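Local coordinates for protein L-lysine 6-monooxygenase involved in desferrioxamine biosynthesis (Erwinia amylovora CFBP1430, PDB 5O8P) that probably uses FAD and NADPH to hydroxylate an amine of cadaverine, a step in the biosynthesis of the siderophore desferrioxamine, at residues P166-P171 with S303-M308; H178-L183 with T340-Q345; E315-L320 with A328-T333. One frame throughout, in Å; residues are numbered along the deposited sequence.

Contact 1 (P166-P171 with S303-M308); sequences PACSQP and SELTDM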
# COMPACT_ATOMS: atom_id res chain seq x y z
N PRO B 166 -16.14 -34.30 0.13
CA PRO B 166 -15.49 -35.57 0.50
C PRO B 166 -16.43 -36.77 0.41
O PRO B 166 -17.63 -36.61 0.63
CB PRO B 166 -15.05 -35.34 1.95
CG PRO B 166 -14.90 -33.86 2.07
CD PRO B 166 -15.99 -33.30 1.21
N ALA B 167 -15.88 -37.94 0.12
CA ALA B 167 -16.68 -39.16 -0.08
C ALA B 167 -17.60 -39.49 1.10
O ALA B 167 -18.75 -39.90 0.90
CB ALA B 167 -15.77 -40.35 -0.38
N CYS B 168 -17.11 -39.26 2.32
CA CYS B 168 -17.88 -39.54 3.54
C CYS B 168 -19.08 -38.60 3.79
O CYS B 168 -19.94 -38.91 4.61
CB CYS B 168 -16.95 -39.52 4.76
SG CYS B 168 -16.31 -37.87 5.14
N SER B 169 -19.13 -37.46 3.10
CA SER B 169 -20.23 -36.50 3.24
C SER B 169 -21.49 -36.80 2.39
O SER B 169 -22.54 -36.20 2.64
CB SER B 169 -19.72 -35.08 2.94
OG SER B 169 -19.50 -34.86 1.55
N GLN B 170 -21.41 -37.72 1.43
CA GLN B 170 -22.51 -37.96 0.47
C GLN B 170 -23.88 -38.23 1.12
O GLN B 170 -24.89 -37.76 0.60
CB GLN B 170 -22.15 -39.09 -0.54
CG GLN B 170 -23.24 -39.48 -1.56
CD GLN B 170 -24.22 -40.55 -1.06
OE1 GLN B 170 -23.85 -41.70 -0.81
NE2 GLN B 170 -25.48 -40.17 -0.93
N PRO B 171 -23.90 -38.96 2.25
CA PRO B 171 -25.20 -39.17 2.90
C PRO B 171 -25.85 -37.93 3.56
O PRO B 171 -26.97 -38.03 4.03
CB PRO B 171 -24.89 -40.23 3.97
CG PRO B 171 -23.64 -40.89 3.50
CD PRO B 171 -22.85 -39.80 2.85
N SER B 303 -5.92 -30.92 9.40
CA SER B 303 -7.01 -31.78 9.86
C SER B 303 -7.82 -32.39 8.72
O SER B 303 -8.57 -31.69 8.04
CB SER B 303 -7.92 -31.00 10.79
OG SER B 303 -7.31 -30.84 12.05
N GLU B 304 -7.64 -33.69 8.50
CA GLU B 304 -8.40 -34.42 7.50
C GLU B 304 -9.71 -34.87 8.11
O GLU B 304 -9.73 -35.38 9.23
CB GLU B 304 -7.63 -35.66 7.02
CG GLU B 304 -8.34 -36.41 5.90
CD GLU B 304 -7.78 -37.80 5.68
OE1 GLU B 304 -8.06 -38.70 6.51
OE2 GLU B 304 -7.09 -38.00 4.65
N LEU B 305 -10.80 -34.70 7.37
CA LEU B 305 -12.11 -35.26 7.72
C LEU B 305 -12.14 -36.76 7.41
O LEU B 305 -12.17 -37.15 6.25
CB LEU B 305 -13.19 -34.53 6.93
CG LEU B 305 -14.65 -34.84 7.24
CD1 LEU B 305 -15.03 -34.24 8.59
CD2 LEU B 305 -15.53 -34.26 6.15
N THR B 306 -12.14 -37.59 8.45
CA THR B 306 -12.19 -39.06 8.28
C THR B 306 -13.63 -39.58 8.16
O THR B 306 -13.90 -40.47 7.35
CB THR B 306 -11.49 -39.81 9.44
OG1 THR B 306 -11.90 -39.28 10.70
CG2 THR B 306 -9.98 -39.70 9.32
N ASP B 307 -14.53 -39.05 8.98
CA ASP B 307 -15.93 -39.45 8.96
C ASP B 307 -16.81 -38.33 9.51
O ASP B 307 -16.32 -37.40 10.14
CB ASP B 307 -16.12 -40.74 9.79
CG ASP B 307 -17.27 -41.63 9.29
OD1 ASP B 307 -17.50 -41.71 8.06
OD2 ASP B 307 -17.94 -42.27 10.13
N MET B 308 -18.11 -38.41 9.23
CA MET B 308 -19.09 -37.52 9.83
C MET B 308 -20.40 -38.24 10.06
O MET B 308 -20.65 -39.32 9.51
CB MET B 308 -19.31 -36.25 8.98
CG MET B 308 -19.85 -36.47 7.57
SD MET B 308 -19.72 -34.96 6.60
CE MET B 308 -21.11 -34.06 7.26

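Contact 2 (H178-L183 with T340-Q345); sequences HSSEYL and TGYHYQ. With FAD (flavin-adenine dinucleotide), chain C.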
# COMPACT_ATOMS: atom_id res chain seq x y z
N HIS B 178 -22.56 -26.66 0.10
CA HIS B 178 -21.31 -26.45 -0.63
C HIS B 178 -21.12 -24.95 -0.86
O HIS B 178 -22.11 -24.18 -0.88
CB HIS B 178 -21.35 -27.20 -1.96
CG HIS B 178 -20.04 -27.25 -2.66
ND1 HIS B 178 -19.63 -26.28 -3.55
CD2 HIS B 178 -19.04 -28.16 -2.62
CE1 HIS B 178 -18.44 -26.59 -4.02
NE2 HIS B 178 -18.06 -27.73 -3.47
N SER B 179 -19.87 -24.51 -1.01
CA SER B 179 -19.60 -23.09 -1.19
C SER B 179 -20.45 -22.48 -2.31
O SER B 179 -21.00 -21.40 -2.18
CB SER B 179 -18.13 -22.85 -1.47
OG SER B 179 -17.74 -23.50 -2.67
N SER B 180 -20.57 -23.22 -3.42
CA SER B 180 -21.38 -22.84 -4.59
C SER B 180 -22.85 -22.52 -4.30
O SER B 180 -23.47 -21.80 -5.08
CB SER B 180 -21.32 -23.93 -5.64
OG SER B 180 -21.52 -25.19 -5.04
N GLU B 181 -23.40 -23.08 -3.22
CA GLU B 181 -24.77 -22.81 -2.82
C GLU B 181 -24.85 -21.88 -1.60
O GLU B 181 -25.88 -21.85 -0.89
CB GLU B 181 -25.44 -24.14 -2.48
CG GLU B 181 -25.30 -25.24 -3.52
CD GLU B 181 -25.84 -26.57 -2.98
OE1 GLU B 181 -27.09 -26.71 -2.81
OE2 GLU B 181 -25.03 -27.49 -2.71
N TYR B 182 -23.77 -21.14 -1.31
CA TYR B 182 -23.66 -20.40 -0.06
C TYR B 182 -24.67 -19.26 0.04
O TYR B 182 -25.41 -19.19 1.01
CB TYR B 182 -22.24 -19.84 0.15
CG TYR B 182 -22.15 -18.80 1.26
CD1 TYR B 182 -22.35 -19.17 2.60
CD2 TYR B 182 -21.88 -17.47 0.98
CE1 TYR B 182 -22.29 -18.23 3.61
CE2 TYR B 182 -21.79 -16.52 1.99
CZ TYR B 182 -21.99 -16.90 3.31
OH TYR B 182 -21.93 -15.98 4.34
N LEU B 183 -24.69 -18.37 -0.94
CA LEU B 183 -25.57 -17.21 -0.84
C LEU B 183 -27.04 -17.57 -0.66
O LEU B 183 -27.73 -16.88 0.07
CB LEU B 183 -25.40 -16.25 -2.02
CG LEU B 183 -24.35 -15.13 -1.89
CD1 LEU B 183 -24.64 -14.09 -2.96
CD2 LEU B 183 -24.30 -14.46 -0.51
N THR B 340 -14.93 -27.14 -0.31
CA THR B 340 -13.93 -28.11 -0.72
C THR B 340 -13.64 -28.05 -2.23
O THR B 340 -12.98 -28.94 -2.78
CB THR B 340 -14.40 -29.51 -0.30
OG1 THR B 340 -15.76 -29.70 -0.71
CG2 THR B 340 -14.30 -29.64 1.22
N GLY B 341 -14.14 -27.00 -2.89
CA GLY B 341 -13.82 -26.75 -4.28
C GLY B 341 -14.48 -27.70 -5.27
O GLY B 341 -15.53 -28.27 -4.99
N TYR B 342 -13.82 -27.88 -6.42
CA TYR B 342 -14.37 -28.52 -7.60
C TYR B 342 -13.43 -29.60 -8.14
O TYR B 342 -12.24 -29.56 -7.91
CB TYR B 342 -14.59 -27.46 -8.69
CG TYR B 342 -15.64 -26.41 -8.35
CD1 TYR B 342 -15.40 -25.41 -7.42
CD2 TYR B 342 -16.87 -26.42 -9.00
CE1 TYR B 342 -16.37 -24.46 -7.12
CE2 TYR B 342 -17.84 -25.46 -8.73
CZ TYR B 342 -17.59 -24.48 -7.79
OH TYR B 342 -18.56 -23.54 -7.50
N HIS B 343 -13.98 -30.57 -8.86
CA HIS B 343 -13.19 -31.62 -9.52
C HIS B 343 -13.71 -31.79 -10.94
O HIS B 343 -14.93 -31.70 -11.15
CB HIS B 343 -13.30 -32.93 -8.71
CG HIS B 343 -12.74 -34.15 -9.37
ND1 HIS B 343 -11.41 -34.26 -9.74
CD2 HIS B 343 -13.31 -35.34 -9.68
CE1 HIS B 343 -11.20 -35.45 -10.26
NE2 HIS B 343 -12.34 -36.13 -10.24
N TYR B 344 -12.83 -31.95 -11.94
CA TYR B 344 -13.30 -32.28 -13.29
C TYR B 344 -13.44 -33.78 -13.43
O TYR B 344 -12.56 -34.52 -13.02
CB TYR B 344 -12.36 -31.74 -14.40
CG TYR B 344 -12.83 -32.09 -15.82
CD1 TYR B 344 -12.47 -33.29 -16.45
CD2 TYR B 344 -13.63 -31.19 -16.55
CE1 TYR B 344 -12.90 -33.60 -17.74
CE2 TYR B 344 -14.07 -31.50 -17.84
CZ TYR B 344 -13.71 -32.70 -18.43
OH TYR B 344 -14.13 -32.99 -19.70
N GLN B 345 -14.55 -34.22 -13.99
CA GLN B 345 -14.65 -35.57 -14.53
C GLN B 345 -15.35 -35.51 -15.88
O GLN B 345 -16.28 -34.71 -16.07
CB GLN B 345 -15.32 -36.56 -13.55
CG GLN B 345 -16.75 -36.23 -13.17
CD GLN B 345 -17.26 -37.11 -12.04
OE1 GLN B 345 -16.55 -37.38 -11.07
NE2 GLN B 345 -18.51 -37.56 -12.16
PA FAD C . -17.91 -22.99 -16.13
O1A FAD C . -18.68 -21.92 -15.38
O2A FAD C . -17.72 -24.35 -15.50
O5B FAD C . -18.67 -23.15 -17.55
C5B FAD C . -19.20 -24.39 -18.01
C4B FAD C . -20.53 -24.24 -18.74
O4B FAD C . -20.77 -25.41 -19.53
C3B FAD C . -21.71 -24.12 -17.78
O3B FAD C . -22.54 -23.04 -18.20
C2B FAD C . -22.40 -25.49 -17.84
O2B FAD C . -23.81 -25.44 -17.64
C1B FAD C . -22.07 -25.94 -19.26
N9A FAD C . -22.19 -27.40 -19.52
C8A FAD C . -21.65 -28.43 -18.84
N7A FAD C . -21.99 -29.61 -19.42
C5A FAD C . -22.76 -29.34 -20.49
C6A FAD C . -23.47 -30.11 -21.56
N6A FAD C . -23.42 -31.46 -21.59
N1A FAD C . -24.16 -29.41 -22.50
C2A FAD C . -24.23 -28.06 -22.49
N3A FAD C . -23.62 -27.31 -21.55
C4A FAD C . -22.88 -27.88 -20.55
N1 FAD C . -10.19 -17.86 -11.73
C2 FAD C . -9.52 -16.70 -11.95
O2 FAD C . -8.57 -16.70 -12.75
N3 FAD C . -9.87 -15.55 -11.32
C4 FAD C . -10.89 -15.48 -10.45
O4 FAD C . -11.18 -14.41 -9.88
C4X FAD C . -11.66 -16.72 -10.16
N5 FAD C . -12.70 -16.72 -9.29
C5X FAD C . -13.39 -17.86 -9.05
C6 FAD C . -14.44 -17.81 -8.15
C7 FAD C . -15.20 -18.94 -7.85
C7M FAD C . -16.34 -18.86 -6.86
C8 FAD C . -14.86 -20.23 -8.51
C8M FAD C . -15.66 -21.47 -8.21
C9 FAD C . -13.80 -20.30 -9.42
C9A FAD C . -13.03 -19.16 -9.73
N10 FAD C . -11.93 -19.18 -10.66
C10 FAD C . -11.24 -17.95 -10.88
C1' FAD C . -11.49 -20.39 -11.40
C2' FAD C . -12.12 -20.49 -12.81
O2' FAD C . -12.03 -19.23 -13.49
C3' FAD C . -13.59 -20.97 -12.80
O3' FAD C . -13.68 -22.28 -12.22
C4' FAD C . -14.22 -21.01 -14.20
O4' FAD C . -15.64 -20.87 -14.08
C5' FAD C . -13.92 -22.31 -14.95
O5' FAD C . -14.06 -22.08 -16.35
P FAD C . -15.13 -22.91 -17.21
O1P FAD C . -15.09 -22.39 -18.63
O2P FAD C . -14.79 -24.34 -16.92
O3P FAD C . -16.46 -22.33 -16.46
O HOH W 1 -15.17 -24.43 -2.46

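Contact 3 (E315-L320 with A328-T333); sequences EFELKL and AYSRRT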
# COMPACT_ATOMS: atom_id res chain seq x y z
N GLU B 315 -27.15 -31.80 15.43
CA GLU B 315 -25.76 -31.38 15.23
C GLU B 315 -24.99 -32.41 14.42
O GLU B 315 -25.27 -33.61 14.52
CB GLU B 315 -25.04 -31.29 16.58
CG GLU B 315 -25.41 -30.12 17.48
CD GLU B 315 -24.37 -29.93 18.56
OE1 GLU B 315 -24.21 -30.83 19.41
OE2 GLU B 315 -23.67 -28.89 18.53
N PHE B 316 -24.01 -31.95 13.64
CA PHE B 316 -23.00 -32.85 13.07
C PHE B 316 -21.95 -33.20 14.13
O PHE B 316 -21.68 -32.40 15.04
CB PHE B 316 -22.27 -32.20 11.91
CG PHE B 316 -23.04 -32.16 10.64
CD1 PHE B 316 -23.19 -33.31 9.88
CD2 PHE B 316 -23.55 -30.95 10.15
CE1 PHE B 316 -23.89 -33.26 8.67
CE2 PHE B 316 -24.25 -30.90 8.95
CZ PHE B 316 -24.42 -32.05 8.22
N GLU B 317 -21.37 -34.38 13.99
CA GLU B 317 -20.12 -34.72 14.68
C GLU B 317 -19.08 -35.04 13.62
O GLU B 317 -19.11 -36.10 13.00
CB GLU B 317 -20.30 -35.90 15.63
CG GLU B 317 -19.13 -36.07 16.60
CD GLU B 317 -18.73 -37.52 16.87
OE1 GLU B 317 -18.75 -38.34 15.93
OE2 GLU B 317 -18.37 -37.83 18.03
N LEU B 318 -18.17 -34.09 13.41
CA LEU B 318 -17.04 -34.26 12.49
C LEU B 318 -15.93 -35.02 13.20
O LEU B 318 -15.42 -34.55 14.20
CB LEU B 318 -16.50 -32.90 12.06
CG LEU B 318 -17.25 -32.05 11.03
CD1 LEU B 318 -18.73 -32.39 10.88
CD2 LEU B 318 -17.10 -30.57 11.36
N LYS B 319 -15.58 -36.20 12.69
CA LYS B 319 -14.37 -36.89 13.12
C LYS B 319 -13.23 -36.42 12.24
O LYS B 319 -13.33 -36.46 11.01
CB LYS B 319 -14.51 -38.41 13.03
CG LYS B 319 -15.52 -38.98 14.00
CD LYS B 319 -15.20 -40.41 14.43
CE LYS B 319 -16.22 -40.90 15.44
NZ LYS B 319 -15.86 -42.22 16.01
N LEU B 320 -12.16 -35.95 12.87
CA LEU B 320 -11.02 -35.37 12.18
C LEU B 320 -9.73 -36.07 12.61
O LEU B 320 -9.64 -36.60 13.71
CB LEU B 320 -10.92 -33.88 12.52
CG LEU B 320 -12.12 -33.03 12.10
CD1 LEU B 320 -12.22 -31.78 12.93
CD2 LEU B 320 -12.05 -32.67 10.63
N ALA B 328 -6.29 -38.32 16.35
CA ALA B 328 -7.69 -38.12 15.96
C ALA B 328 -8.42 -37.27 17.00
O ALA B 328 -8.03 -37.23 18.16
CB ALA B 328 -8.39 -39.46 15.79
N TYR B 329 -9.47 -36.58 16.55
CA TYR B 329 -10.32 -35.78 17.43
C TYR B 329 -11.66 -35.48 16.78
O TYR B 329 -11.78 -35.52 15.55
CB TYR B 329 -9.62 -34.47 17.83
CG TYR B 329 -9.47 -33.41 16.75
CD1 TYR B 329 -8.47 -33.51 15.77
CD2 TYR B 329 -10.29 -32.28 16.73
CE1 TYR B 329 -8.31 -32.52 14.80
CE2 TYR B 329 -10.13 -31.29 15.76
CZ TYR B 329 -9.14 -31.41 14.81
OH TYR B 329 -9.01 -30.42 13.88
N SER B 330 -12.67 -35.18 17.60
CA SER B 330 -14.02 -34.87 17.12
C SER B 330 -14.39 -33.41 17.41
O SER B 330 -13.85 -32.79 18.33
CB SER B 330 -15.05 -35.81 17.74
OG SER B 330 -15.15 -35.60 19.15
N ARG B 331 -15.31 -32.89 16.61
CA ARG B 331 -15.77 -31.51 16.70
C ARG B 331 -17.25 -31.50 16.36
O ARG B 331 -17.71 -32.35 15.59
CB ARG B 331 -15.01 -30.68 15.67
CG ARG B 331 -14.74 -29.26 16.03
CD ARG B 331 -13.68 -29.17 17.12
NE ARG B 331 -13.93 -27.94 17.86
CZ ARG B 331 -13.48 -27.67 19.08
NH1 ARG B 331 -12.73 -28.55 19.74
NH2 ARG B 331 -13.84 -26.53 19.64
N ARG B 332 -18.00 -30.54 16.89
CA ARG B 332 -19.44 -30.48 16.64
C ARG B 332 -19.83 -29.19 15.98
O ARG B 332 -19.21 -28.17 16.21
CB ARG B 332 -20.22 -30.61 17.94
CG ARG B 332 -20.37 -32.03 18.45
CD ARG B 332 -20.53 -31.95 19.96
NE ARG B 332 -20.95 -33.21 20.54
CZ ARG B 332 -22.18 -33.72 20.47
NH1 ARG B 332 -23.15 -33.10 19.79
NH2 ARG B 332 -22.46 -34.87 21.07
N THR B 333 -20.88 -29.24 15.17
CA THR B 333 -21.40 -28.04 14.50
C THR B 333 -22.82 -28.28 13.98
O THR B 333 -23.17 -29.41 13.60
CB THR B 333 -20.45 -27.58 13.37
OG1 THR B 333 -20.78 -26.24 12.95
CG2 THR B 333 -20.49 -28.53 12.17

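Contact 1 (P166-P171 with S303-M308)
Cys168 lies at the middle of this contact, its sulfur laid against the isobutyl end of Leu305 on the strand running through 303-308. Cys168 SG is 3.8 Å from Leu305 CD2. The sulfur reaches the leucine because chi1 of 69° sets it between the backbone N and the carbonyl carbon; Cys168 CB is left over the strand backbone, 4.1 Å from Thr306 O. The same leucine branch meets a second neighbour, Pro166, with Leu305 CD2 4.1 Å from Pro166 CG, and the two side chains cross at about a right angle.

Met308 closes the other end. Its chain runs straight out as far as the sulfur and bends there (chi3 -77°), Met308 CG passing Cys168 O at 3.8 Å and Met308 SD coming to 3.7 Å from Ser169 CB. The serine meets the sulfur with carbon, its hydroxyl being engaged within its own turn. Ser169 OG donates to Pro166 O over 2.7 Å, in the carbonyl plane and on a lone pair, and the backbone N of Ser169 donates to that oxygen as well, so two bonds hold the start of the 3-10 turn.

No hydrogen bond joins 166-171 to 303-308; the two segments meet by van der Waals contact. Beyond it, Leu305 also packs on Leu318 and Leu320, and Glu304 forms a salt bridge with Arg227. Thr306 and Asp307 together face Lys319 on the next strand, a classic beta bulge, and Leu305 and Arg227 are both residues of the NADP(+) site, which is empty in this chain.

Contact 2 (H178-L183 with T340-Q345)
The imidazole of His178 bonds across the contact through one nitrogen: His178 NE2 donates to Gly341 O at 3.0 Å with an N-H...O angle of 143°. His178 ends the edge strand 177-178 of the parallel, Rossmann-like sheet, and a short 3-10 turn brings Ser180 back beside its ring. There two groups of Ser180 grip the other nitrogen: His178 ND1 accepts from Ser180 N at 3.2 Å, 23° out of the ring plane, and is hydrogen-bonded to Ser180 OG at 2.6 Å. Gly341 O lies in the imidazole plane, so bonds at both nitrogens fix the ring's rotation.

That fixed ring points its edge at the face of Tyr342, a T-shaped pair with centroids 5.7 Å apart and planes at 85°. Tyr342 belongs to the FAD pocket, and His47 also meets its ring. The phenol passes Ser180, where Tyr342 OH is 3.4 Å from Ser180 CB. The hydroxyl of Thr340 turns to Trp164 O, while a water links Ser179 OG to the backbone N of Gly341, giving a second polar tie between the segments. On the flavin side, Tyr342 CE1 comes to 3.3 Å from FAD C8M, a methyl on the dimethylbenzene rim of the isoalloxazine.

Contact 3 (E315-L320 with A328-T333)
A beta hairpin pairs 315-320 with 328-333, the second and third strands of a three-stranded antiparallel sheet. Three hydrogen-bonded pairs, Phe316 with Thr333, Leu318 with Arg331 and Leu320 with Tyr329, carry six backbone bonds; Leu318 N to Arg331 O is 2.8 Å. Between them come the non-hydrogen-bonded pairs Glu317 with Arg332 and Lys319 with Ser330.

Glu315 and Arg332 form a salt bridge at the open end of the hairpin. The carboxylate meets the guanidinium edge with the two planes 28° apart, but the hydrogen bond from Arg332 NH1 to Glu315 OE1 is weak, at 119°, and NH1 also has Glu313 as a partner. A second subunit borders the 328-333 strand, where Arg332 N donates to Glu432 of that subunit.

The face with Phe316, Leu318, Leu320, Tyr329, Arg331 and Thr333 is largely apolar, though Arg331 lies on it. Leu318 CD2 touches the methyl Thr333 CG2 at 4.0 Å. Tyr329 holds CG between its backbone N and carbonyl carbon (chi1 71°), which brings the ring alongside Leu320, and its hydroxyl bonds to Ser303. Leu320 CB lies over one face in a CH-pi contact, 3.9 Å from the Tyr329 centroid, while Leu320 CD1 touches Tyr329 CE2 at 3.6 Å.

How the contacts relate
The three contacts step outward from the flavin. Contact 2 touches FAD itself; contact 1 has its centre about 15 Å away from that of contact 2, and contact 3 lies about 10 Å beyond contact 1, centre to centre. Contacts 1 and 2 meet where Pro166 CD packs on Thr340 CG2 at 4.0 Å. Contacts 1 and 3 share a sheet: Asp307 O is 2.9 Å from Lys319 N, a probable hydrogen bond between neighbouring strands. Contacts 2 and 3 do not touch, their nearest atoms being about 10 Å apart. Leu305 of the NADP(+) site thus sits in contact 1, between the flavin-side tyrosine of contact 2 and the hairpin of contact 3.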